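Local coordinates for Cel44C (Paenibacillus polymyxa, PDB 2YIH), which hydrolyses the beta-1,4-glucan backbone of xyloglucan and cellulose from within the chain, this being the family 44 catalytic part of a larger multidomain enzyme, at residues F334-I337 with L338-L341; G378-K382 with N383-M387; F165-K169 with Y170-S174; K21-S24 with P25-G29; T504-L508 with T509-I513. The protein carries 8 engineered substitutions. All blocks are in the same frame, centred on the assembly; numbering follows the deposited sequence. Where two conformers were deposited one is given.

Interaction 1: F334-I337 with L338-L341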
# COMPACT_ATOMS: atom_id res chain seq x y z
N PHE A 334 13.40 -10.17 -12.74
CA PHE A 334 12.87 -9.05 -11.95
C PHE A 334 12.31 -9.49 -10.60
O PHE A 334 11.78 -8.65 -9.85
CB PHE A 334 11.82 -8.31 -12.76
CG PHE A 334 12.37 -7.63 -13.99
CD1 PHE A 334 12.96 -6.37 -13.91
CD2 PHE A 334 12.35 -8.28 -15.22
CE1 PHE A 334 13.45 -5.74 -15.03
CE2 PHE A 334 12.88 -7.69 -16.34
CZ PHE A 334 13.41 -6.40 -16.26
N LEU A 335 12.48 -10.77 -10.26
CA LEU A 335 12.04 -11.30 -8.97
C LEU A 335 13.24 -11.78 -8.16
O LEU A 335 14.23 -12.25 -8.72
CB LEU A 335 11.05 -12.47 -9.18
CG LEU A 335 9.84 -12.13 -10.07
CD1 LEU A 335 8.93 -13.39 -10.25
CD2 LEU A 335 9.03 -10.94 -9.51
N PRO A 336 13.15 -11.69 -6.83
CA PRO A 336 12.04 -11.16 -6.04
C PRO A 336 11.86 -9.67 -6.19
O PRO A 336 12.82 -8.94 -6.45
CB PRO A 336 12.43 -11.49 -4.59
CG PRO A 336 13.96 -11.65 -4.63
CD PRO A 336 14.26 -12.19 -6.00
N ILE A 337 10.63 -9.21 -6.02
CA ILE A 337 10.30 -7.88 -6.48
C ILE A 337 10.79 -6.75 -5.60
O ILE A 337 11.18 -5.69 -6.11
CB ILE A 337 8.80 -7.74 -6.88
CG1 ILE A 337 8.58 -6.43 -7.64
CG2 ILE A 337 7.89 -7.85 -5.65
CD1 ILE A 337 9.14 -6.46 -9.09
N LEU A 338 10.80 -6.92 -4.28
CA LEU A 338 11.20 -5.77 -3.46
C LEU A 338 12.70 -5.45 -3.62
O LEU A 338 13.07 -4.29 -3.77
CB LEU A 338 10.82 -5.96 -1.99
CG LEU A 338 9.31 -6.12 -1.70
CD1 LEU A 338 9.09 -6.35 -0.18
CD2 LEU A 338 8.48 -4.92 -2.17
N PRO A 339 13.56 -6.46 -3.61
CA PRO A 339 14.97 -6.09 -3.78
C PRO A 339 15.22 -5.53 -5.17
O PRO A 339 16.03 -4.59 -5.34
CB PRO A 339 15.69 -7.44 -3.62
CG PRO A 339 14.82 -8.21 -2.67
CD PRO A 339 13.40 -7.85 -3.14
N ARG A 340 14.47 -6.01 -6.15
CA ARG A 340 14.63 -5.48 -7.51
C ARG A 340 14.22 -4.01 -7.64
O ARG A 340 14.88 -3.22 -8.35
CB ARG A 340 13.90 -6.35 -8.53
CG ARG A 340 14.20 -5.96 -9.96
CD ARG A 340 15.65 -6.31 -10.35
NE ARG A 340 15.97 -5.86 -11.71
CZ ARG A 340 16.25 -4.60 -12.03
NH1 ARG A 340 16.22 -3.64 -11.09
NH2 ARG A 340 16.55 -4.28 -13.30
N LEU A 341 13.08 -3.67 -7.05
CA LEU A 341 12.64 -2.29 -7.04
C LEU A 341 13.61 -1.42 -6.28
O LEU A 341 13.99 -0.33 -6.75
CB LEU A 341 11.24 -2.18 -6.44
CG LEU A 341 10.14 -2.74 -7.34
CD1 LEU A 341 8.86 -2.79 -6.51
CD2 LEU A 341 9.97 -1.84 -8.60
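Pro-336 and Ile-337 offer their carbonyls to the amides of Arg-340 and Leu-341, the residues four places on, where a loop turns into a helix. The second bond is the sounder: Leu-341 N reaches Ile-337 O at 2.9 Å with a nearly straight N-H...O angle of 167°, the donor tilted somewhat from the carbonyl plane. The first is weak, Arg-340 N lying 3.4 Å from Pro-336 O. Pro-336, entered through a cis peptide bond, is the N-cap residue of helix 337-348, which precedes strand 353-359 of the (beta/alpha)8 barrel. Pro-339, on the first turn, has no N-H to give; its CD rests 3.5 Å from Pro-336 O, and the two proline rings meet at about a right angle. Backbone hydrogen bonds also tie Ile-337 to Thr-315 and Leu-338 to Leu-316.

Arg-340 folds back over the start of the segment. Its CB lies 3.4 Å from Phe-334 O; from there CG, opposite to the backbone N (chi1 -172°), and the kink at chi2 lay the guanidinium beside the Phe-334 ring, Arg-340 NE 3.8 Å from Phe-334 CD1. The two planes are only 14° apart, though the approach is oblique. The polar end is held by Ser-344 OG, bonded to NH1. On the buried side Ile-337 CG1 meets Leu-341 CD1 at 3.8 Å, and Leu-341 in turn packs on Trp-257 and on Leu-354 of the barrel strand.

Interaction 2: G378-K382 with N383-M387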
# COMPACT_ATOMS: atom_id res chain seq x y z
N GLY A 378 5.22 -8.61 8.03
CA GLY A 378 6.61 -8.83 8.55
C GLY A 378 7.65 -8.52 7.47
O GLY A 378 8.68 -7.85 7.71
N ILE A 379 7.39 -9.04 6.28
CA ILE A 379 8.28 -8.88 5.15
C ILE A 379 8.42 -7.40 4.77
O ILE A 379 9.54 -6.91 4.59
CB ILE A 379 7.79 -9.70 3.94
CG1 ILE A 379 7.89 -11.22 4.24
CG2 ILE A 379 8.54 -9.30 2.65
CD1 ILE A 379 7.07 -12.08 3.27
N LEU A 380 7.29 -6.70 4.60
CA LEU A 380 7.38 -5.29 4.22
C LEU A 380 8.17 -4.53 5.25
O LEU A 380 8.95 -3.62 4.90
CB LEU A 380 5.99 -4.67 4.08
CG LEU A 380 5.15 -5.28 2.97
CD1 LEU A 380 3.68 -4.78 3.14
CD2 LEU A 380 5.70 -4.94 1.57
N GLY A 381 7.94 -4.84 6.52
CA GLY A 381 8.55 -4.04 7.58
C GLY A 381 10.07 -4.09 7.49
O GLY A 381 10.73 -3.06 7.73
N LYS A 382 10.62 -5.26 7.15
CA LYS A 382 12.06 -5.46 7.20
C LYS A 382 12.77 -5.44 5.85
O LYS A 382 13.97 -5.70 5.78
CB LYS A 382 12.39 -6.73 8.01
CG LYS A 382 12.16 -8.04 7.31
CD LYS A 382 12.21 -9.14 8.44
CE LYS A 382 12.10 -10.55 7.86
NZ LYS A 382 12.03 -11.58 8.95
N ASN A 383 12.06 -5.02 4.80
CA ASN A 383 12.60 -4.88 3.47
C ASN A 383 12.54 -3.43 2.95
O ASN A 383 12.39 -3.20 1.74
CB ASN A 383 11.88 -5.83 2.51
CG ASN A 383 12.37 -7.26 2.68
OD1 ASN A 383 11.89 -8.00 3.55
ND2 ASN A 383 13.45 -7.56 2.01
N ASP A 384 12.63 -2.48 3.87
CA ASP A 384 12.83 -1.07 3.50
C ASP A 384 11.66 -0.50 2.71
O ASP A 384 11.85 0.30 1.79
CB ASP A 384 14.14 -0.88 2.72
CG ASP A 384 15.37 -1.32 3.54
OD1 ASP A 384 15.68 -0.66 4.54
OD2 ASP A 384 15.96 -2.39 3.24
N VAL A 385 10.45 -0.98 3.00
CA VAL A 385 9.26 -0.38 2.40
C VAL A 385 8.72 0.71 3.30
O VAL A 385 8.54 0.51 4.50
CB VAL A 385 8.19 -1.46 2.12
CG1 VAL A 385 6.89 -0.82 1.58
CG2 VAL A 385 8.76 -2.50 1.13
N TYR A 386 8.54 1.91 2.74
CA TYR A 386 8.10 3.05 3.52
C TYR A 386 6.61 3.01 3.88
O TYR A 386 6.22 3.40 4.98
CB TYR A 386 8.39 4.32 2.70
CG TYR A 386 7.91 5.62 3.30
CD1 TYR A 386 8.37 6.05 4.55
CD2 TYR A 386 7.12 6.49 2.56
CE1 TYR A 386 7.96 7.27 5.10
CE2 TYR A 386 6.71 7.73 3.08
CZ TYR A 386 7.16 8.13 4.33
OH TYR A 386 6.77 9.37 4.82
N MET A 387 5.78 2.57 2.96
CA MET A 387 4.34 2.68 3.15
C MET A 387 3.68 1.58 2.33
O MET A 387 4.16 1.22 1.22
CB MET A 387 3.82 4.07 2.73
CG MET A 387 2.30 4.27 2.91
SD MET A 387 1.92 6.01 2.55
CE MET A 387 2.72 6.88 3.89
O HOH W 1 9.82 -0.44 6.73
O HOH W 2 13.09 -2.40 6.66
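The carboxamide of Asn-383 is the flat group that touches back across the contact, with Ile-379 and Lys-382 lying alongside it and all three side chains pointing the same way. Its carbon CG is 3.4 Å from Ile-379 O. The amide is probably turned over in the model, so the 2.8 Å between its modelled OD1 and Ile-379 O may hide a hydrogen bond given by the amide nitrogen. An alanine here would remove the amide and would probably leave Ile-379 O without the amide group beside it, and the flanks of Ile-379 and Lys-382 with less to lean on. The second flat group, the Tyr-386 ring, turns away to meet Tyr-26 edge to face and Lys-353 through a cation-pi contact.

Near the end of helix 367-382 the chain bends toward strand 387-390, the last of the eight parallel barrel strands. Asn-383 N still reaches back to Leu-380 O, but the bond is weak at 3.4 Å. Asp-384 takes left-handed backbone angles (phi 64°, psi 33°) as the chain turns toward the strand. Water takes over where helical bonds fail: one molecule gives a hydrogen to Gly-381 O and accepts from Asp-384 N at 2.8 Å, while another donates both to Gly-381 O and, at 2.7 Å, to Val-385 O. Two waters thus grip the one glycine carbonyl. Val-385 points back toward the helix, its CG2 3.9 Å from Leu-380 CD2 and its CB 3.6 Å from Leu-380 O. The carboxylate of Asp-384 pairs with Lys-21 and the Lys-382 amine with His-436.

Interaction 3: F165-K169 with Y170-S174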
# COMPACT_ATOMS: atom_id res chain seq x y z
N PHE A 165 -6.12 25.24 -0.42
CA PHE A 165 -7.30 25.03 0.42
C PHE A 165 -7.00 24.10 1.60
O PHE A 165 -7.37 24.40 2.74
CB PHE A 165 -8.47 24.51 -0.44
CG PHE A 165 -9.68 24.06 0.33
CD1 PHE A 165 -10.70 24.96 0.64
CD2 PHE A 165 -9.83 22.71 0.69
CE1 PHE A 165 -11.83 24.53 1.36
CE2 PHE A 165 -10.99 22.28 1.34
CZ PHE A 165 -11.97 23.19 1.70
N LEU A 166 -6.32 22.98 1.33
CA LEU A 166 -5.95 22.02 2.37
C LEU A 166 -4.96 22.66 3.35
O LEU A 166 -5.13 22.55 4.59
CB LEU A 166 -5.33 20.77 1.74
CG LEU A 166 -6.35 19.95 0.93
CD1 LEU A 166 -5.58 18.75 0.32
CD2 LEU A 166 -7.50 19.46 1.83
N VAL A 167 -3.96 23.35 2.82
CA VAL A 167 -2.94 23.96 3.68
C VAL A 167 -3.57 25.07 4.53
O VAL A 167 -3.19 25.27 5.70
CB VAL A 167 -1.75 24.48 2.84
CG1 VAL A 167 -0.80 25.41 3.67
CG2 VAL A 167 -0.97 23.27 2.24
N ASN A 168 -4.52 25.79 3.96
CA ASN A 168 -5.22 26.84 4.71
C ASN A 168 -5.97 26.23 5.91
O ASN A 168 -6.01 26.82 7.01
CB ASN A 168 -6.19 27.59 3.78
CG ASN A 168 -7.08 28.57 4.54
OD1 ASN A 168 -8.22 28.27 4.85
ND2 ASN A 168 -6.52 29.72 4.87
N LYS A 169 -6.55 25.05 5.72
CA LYS A 169 -7.31 24.41 6.78
C LYS A 169 -6.43 23.70 7.82
O LYS A 169 -6.75 23.70 9.05
CB LYS A 169 -8.32 23.42 6.16
CG LYS A 169 -9.28 22.80 7.16
CD LYS A 169 -10.39 22.05 6.45
CE LYS A 169 -11.17 21.14 7.39
NZ LYS A 169 -12.09 21.89 8.31
N TYR A 170 -5.36 23.05 7.36
CA TYR A 170 -4.65 22.06 8.18
C TYR A 170 -3.23 22.43 8.51
O TYR A 170 -2.58 21.74 9.29
CB TYR A 170 -4.62 20.72 7.46
CG TYR A 170 -6.00 20.10 7.32
CD1 TYR A 170 -6.74 19.71 8.45
CD2 TYR A 170 -6.54 19.86 6.08
CE1 TYR A 170 -8.02 19.16 8.31
CE2 TYR A 170 -7.80 19.27 5.93
CZ TYR A 170 -8.54 18.93 7.05
OH TYR A 170 -9.77 18.30 6.90
N GLY A 171 -2.71 23.46 7.83
CA GLY A 171 -1.27 23.74 7.84
C GLY A 171 -0.51 22.89 6.84
O GLY A 171 -1.11 22.05 6.11
N THR A 172 0.81 23.06 6.80
CA THR A 172 1.62 22.32 5.82
C THR A 172 1.94 20.90 6.30
O THR A 172 1.78 20.56 7.48
CB THR A 172 2.93 23.04 5.52
OG1 THR A 172 3.71 23.14 6.72
CG2 THR A 172 2.65 24.43 4.97
N ALA A 173 2.45 20.08 5.38
CA ALA A 173 2.81 18.69 5.67
C ALA A 173 3.74 18.55 6.87
O ALA A 173 3.69 17.55 7.59
CB ALA A 173 3.46 18.05 4.44
N SER A 174 4.61 19.54 7.07
CA SER A 174 5.62 19.51 8.14
C SER A 174 5.00 19.67 9.51
O SER A 174 5.68 19.49 10.53
CB SER A 174 6.63 20.64 7.95
OG SER A 174 5.99 21.89 7.99
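Lys-169 lays its methylenes over one face of the Tyr-170 ring in a CH-pi contact: CG stands 3.9 Å from the centroid and only 7° off the ring normal. CD continues across the same face, and CE arrives 3.2 Å from the OH before the chain bends at chi4 (74°) and carries the amine off.

Two backbone hydrogen bonds finish helix 159-170. Tyr-170 N meets Leu-166 O at 2.8 Å, nearly along the C=O axis, and Gly-171 N meets Val-167 O at 2.8 Å from a more tilted position. Gly-171 then leaves the helix with positive phi, at backbone angles where a side chain would jam against the preceding carbonyl. A CA-H...O contact joins Val-167 CA to Gly-171 O.

The apolar contacts are lighter. Leu-166 CD2 reaches Tyr-170 CE2 at 4.1 Å, and Val-167 CG1 touches Thr-172 CG2 at 3.8 Å.

The hydroxyl of Tyr-170 bonds Asp-97 OD1 of helix 90-102, and His-96 meets the ring edge to face. A leucine in place of Tyr-170 would probably leave Asp-97 without this partner and the Lys-169 methylenes without their flat support. The tyrosine thus answers two chemistries at once: its face is met by the hydrocarbon part of a surface lysine, while its polar end ties this helix terminus to the neighbouring barrel helix.

Interaction 4: K21-S24 with P25-G29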
# COMPACT_ATOMS: atom_id res chain seq x y z
N LYS A 21 16.81 -2.82 12.24
CA LYS A 21 16.46 -1.80 11.26
C LYS A 21 15.07 -1.29 11.53
O LYS A 21 14.23 -2.01 12.05
CB LYS A 21 16.56 -2.33 9.82
CG LYS A 21 15.79 -3.55 9.52
CD LYS A 21 16.31 -4.25 8.21
CE LYS A 21 16.41 -3.28 7.01
NZ LYS A 21 16.23 -3.95 5.66
N PRO A 22 14.82 -0.03 11.21
CA PRO A 22 13.53 0.56 11.58
C PRO A 22 12.40 0.04 10.70
O PRO A 22 12.59 -0.17 9.49
CB PRO A 22 13.75 2.07 11.38
CG PRO A 22 14.87 2.13 10.33
CD PRO A 22 15.76 0.94 10.61
N ILE A 23 11.28 -0.28 11.33
CA ILE A 23 10.07 -0.66 10.58
C ILE A 23 9.22 0.60 10.45
O ILE A 23 8.78 1.16 11.46
CB ILE A 23 9.26 -1.72 11.35
CG1 ILE A 23 10.08 -3.00 11.51
CG2 ILE A 23 7.93 -2.01 10.62
CD1 ILE A 23 9.46 -4.03 12.51
N SER A 24 9.04 1.08 9.22
CA SER A 24 8.20 2.27 9.02
C SER A 24 6.77 1.94 9.43
O SER A 24 6.20 0.94 8.96
CB SER A 24 8.22 2.67 7.53
OG SER A 24 7.36 3.79 7.39
N PRO A 25 6.17 2.76 10.32
CA PRO A 25 4.83 2.38 10.77
C PRO A 25 3.86 2.46 9.63
O PRO A 25 2.78 1.90 9.72
CB PRO A 25 4.48 3.45 11.84
CG PRO A 25 5.49 4.51 11.71
CD PRO A 25 6.71 3.92 11.05
N TYR A 26 4.22 3.15 8.54
CA TYR A 26 3.21 3.30 7.46
C TYR A 26 3.04 2.05 6.59
O TYR A 26 2.18 2.05 5.68
CB TYR A 26 3.51 4.49 6.55
CG TYR A 26 3.79 5.75 7.31
CD1 TYR A 26 2.95 6.16 8.36
CD2 TYR A 26 4.91 6.52 7.01
CE1 TYR A 26 3.26 7.32 9.09
CE2 TYR A 26 5.18 7.70 7.70
CZ TYR A 26 4.34 8.08 8.73
OH TYR A 26 4.64 9.23 9.43
N ILE A 27 3.78 0.98 6.90
CA ILE A 27 3.47 -0.32 6.30
C ILE A 27 2.17 -0.92 6.86
O ILE A 27 1.61 -1.87 6.29
CB ILE A 27 4.63 -1.31 6.36
CG1 ILE A 27 4.98 -1.67 7.82
CG2 ILE A 27 5.84 -0.74 5.61
CD1 ILE A 27 4.74 -3.08 8.15
N TYR A 28 1.72 -0.41 8.00
CA TYR A 28 0.39 -0.75 8.51
C TYR A 28 -0.64 0.24 7.98
O TYR A 28 -1.06 1.19 8.67
CB TYR A 28 0.41 -0.77 10.05
CG TYR A 28 1.59 -1.59 10.60
CD1 TYR A 28 1.57 -2.99 10.53
CD2 TYR A 28 2.70 -0.97 11.16
CE1 TYR A 28 2.68 -3.76 10.94
CE2 TYR A 28 3.80 -1.75 11.65
CZ TYR A 28 3.77 -3.13 11.54
OH TYR A 28 4.84 -3.90 12.00
N GLY A 29 -1.05 0.02 6.74
CA GLY A 29 -1.81 1.04 6.06
C GLY A 29 -2.90 0.42 5.24
O GLY A 29 -2.83 -0.75 4.87
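Ser-24 O and Ile-27 N close a type I beta turn, with Pro-25 and Tyr-26 at its two central positions. The bond from Ile-27 N to Ser-24 O is 3.2 Å long and almost straight at the hydrogen, yet the donor stands above the carbonyl plane, away from the lone pairs. A second turn overlaps the first, Tyr-28 N bonding Pro-25 O at 3.1 Å, so the chain winds tightly before Gly-29 extends again. The proline suits the first turn, its ring fixing phi near the value required.

Ser-24 points OG opposite to its own backbone N (chi1 178°), which sets it over the turn to accept Tyr-26 N. This bond, 3.4 Å from Tyr-26 N to Ser-24 OG, is weak but gives the serine the form of an ST turn. The same oxygen also bonds Tyr-386 O. Ile-27 carries CG1 between its backbone N and carbonyl carbon, chi1 64°, pressed to 3.1 Å from Ser-24 O, and its chi2 of 115° lies away from the staggered values: a tight fit. From there CD1 lies over one face of the Tyr-28 ring, 3.5 Å above the plane and offset to the rim. Ile-23 CG2 fills in beside them, 4.1 Å from Ile-27 CG1 and 3.9 Å from Tyr-28 OH.

The turns join strand 9-22, of the large mixed sheet, to strand 29-30, which opens the parallel barrel. Ile-23 packs on Ser-422 of strand 421-427, Tyr-28 on Tyr-408 and Arg-409 of helix 399-409, while Gly-29 is hydrogen-bonded through its backbone to Tyr-390 of the last barrel strand.

Interaction 5: T504-L508 with T509-I513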
# COMPACT_ATOMS: atom_id res chain seq x y z
N THR A 504 4.34 -25.15 20.52
CA THR A 504 3.79 -25.90 19.40
C THR A 504 2.93 -24.93 18.58
O THR A 504 2.08 -24.25 19.13
CB THR A 504 2.93 -27.09 19.89
OG1 THR A 504 3.75 -27.96 20.71
CG2 THR A 504 2.36 -27.88 18.72
N VAL A 505 3.13 -24.94 17.27
CA VAL A 505 2.27 -24.16 16.36
C VAL A 505 1.43 -25.13 15.52
O VAL A 505 1.93 -25.84 14.68
CB VAL A 505 3.11 -23.24 15.44
CG1 VAL A 505 2.18 -22.27 14.68
CG2 VAL A 505 4.15 -22.46 16.30
N PRO A 506 0.12 -25.17 15.77
CA PRO A 506 -0.75 -26.05 14.99
C PRO A 506 -0.79 -25.61 13.52
O PRO A 506 -0.37 -24.49 13.22
CB PRO A 506 -2.14 -25.83 15.63
CG PRO A 506 -1.86 -25.36 16.97
CD PRO A 506 -0.62 -24.49 16.83
N PRO A 507 -1.32 -26.46 12.63
CA PRO A 507 -1.44 -26.06 11.23
C PRO A 507 -2.29 -24.78 11.12
O PRO A 507 -3.19 -24.55 11.94
CB PRO A 507 -2.24 -27.23 10.62
CG PRO A 507 -2.07 -28.36 11.58
CD PRO A 507 -2.02 -27.74 12.89
N LEU A 508 -2.01 -23.99 10.09
CA LEU A 508 -2.85 -22.82 9.78
C LEU A 508 -3.10 -21.96 11.01
O LEU A 508 -4.23 -21.59 11.30
CB LEU A 508 -4.17 -23.28 9.14
CG LEU A 508 -3.92 -24.12 7.87
CD1 LEU A 508 -5.23 -24.71 7.27
CD2 LEU A 508 -3.15 -23.35 6.80
N THR A 509 -2.03 -21.61 11.74
CA THR A 509 -2.15 -20.78 12.97
C THR A 509 -1.06 -19.70 12.95
O THR A 509 0.05 -19.95 12.47
CB THR A 509 -1.93 -21.64 14.22
OG1 THR A 509 -2.90 -22.69 14.22
CG2 THR A 509 -2.06 -20.85 15.50
N ALA A 510 -1.42 -18.49 13.39
CA ALA A 510 -0.43 -17.42 13.55
C ALA A 510 -0.47 -16.96 15.00
O ALA A 510 -1.55 -16.76 15.53
CB ALA A 510 -0.77 -16.26 12.63
N TYR A 511 0.70 -16.81 15.62
CA TYR A 511 0.78 -16.29 17.00
C TYR A 511 1.67 -15.05 17.03
O TYR A 511 2.65 -14.95 16.25
CB TYR A 511 1.44 -17.30 17.96
CG TYR A 511 0.68 -18.60 18.21
CD1 TYR A 511 -0.60 -18.57 18.76
CD2 TYR A 511 1.31 -19.84 18.02
CE1 TYR A 511 -1.28 -19.76 19.05
CE2 TYR A 511 0.63 -21.05 18.27
CZ TYR A 511 -0.66 -20.98 18.80
OH TYR A 511 -1.33 -22.16 19.06
N HIS A 512 1.36 -14.18 17.99
CA HIS A 512 2.25 -13.10 18.41
C HIS A 512 2.65 -13.41 19.84
O HIS A 512 1.81 -13.49 20.75
CB HIS A 512 1.49 -11.75 18.38
CG HIS A 512 2.35 -10.52 18.61
ND1 HIS A 512 2.05 -9.32 18.01
CD2 HIS A 512 3.45 -10.30 19.37
CE1 HIS A 512 2.92 -8.40 18.41
NE2 HIS A 512 3.78 -8.96 19.25
N ILE A 513 3.93 -13.70 20.00
CA ILE A 513 4.52 -14.01 21.33
C ILE A 513 5.26 -12.77 21.87
O ILE A 513 6.03 -12.15 21.14
CB ILE A 513 5.52 -15.15 21.20
CG1 ILE A 513 4.80 -16.40 20.64
CG2 ILE A 513 6.22 -15.45 22.54
CD1 ILE A 513 5.70 -17.52 20.19
O HOH W 3 -0.34 -24.40 20.67
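Thr-509 sends OG1 back to Pro-507 O, a 3.0 Å hydrogen bond whose donor sits above the carbonyl plane and not on a lone pair. Its other branch, CG2, lies over one face of the Tyr-511 ring, 3.6 Å from the plane and offset to the rim. Thr-504 O approaches the edge of that ring, 3.6 Å from CE2, and Val-505 CA is likewise near the ring plane. Pro-506 meets the phenol at about a right angle, its CD 3.3 Å from Tyr-511 OH. One water donates to Thr-504 O at 2.9 Å and also hydrogen-bonds Tyr-511 OH, tying the phenol to the strand before the turn.

Leu-508, with left-handed backbone angles (49°, 50°), forms with Thr-509 a G1 beta bulge opposite Asn-453. The bulge lies by strand 509-516, which runs between 446-453 and 474-481 in the mixed sheet, whereas strand 500-505 lies at an outer edge of that sheet; the two prolines carry the chain between them. Asn-453 also gives its side-chain amide to Val-505 O, so one residue fixes both arms. Further out, Thr-504 OG1 bonds Asp-461, and Tyr-511 packs on Val-477 and Ala-490.

Overall arrangement
Interactions 2 and 4 form one junction, their centres about 6 Å apart: Tyr-386 O lies 2.7 Å from Ser-24 OG, and Lys-21 reaches both Lys-382 O and Asp-384, so the chain leading into the first barrel strand is tied to the chain leading into the last. Interaction 1 adds to this through Leu-338 CD1, which packs 3.9 Å from Asn-383 CB. It makes no contact with the glycan; the Phe-334 side chain is about 10 Å from a bound glucose unit. Interaction 3 stands apart, the side chain of Leu-166 about 12 Å from that of the calcium ligand Glu-56. Interaction 5, about 45 Å from interaction 3 between centres, belongs to the sheet that interaction 4 also reaches.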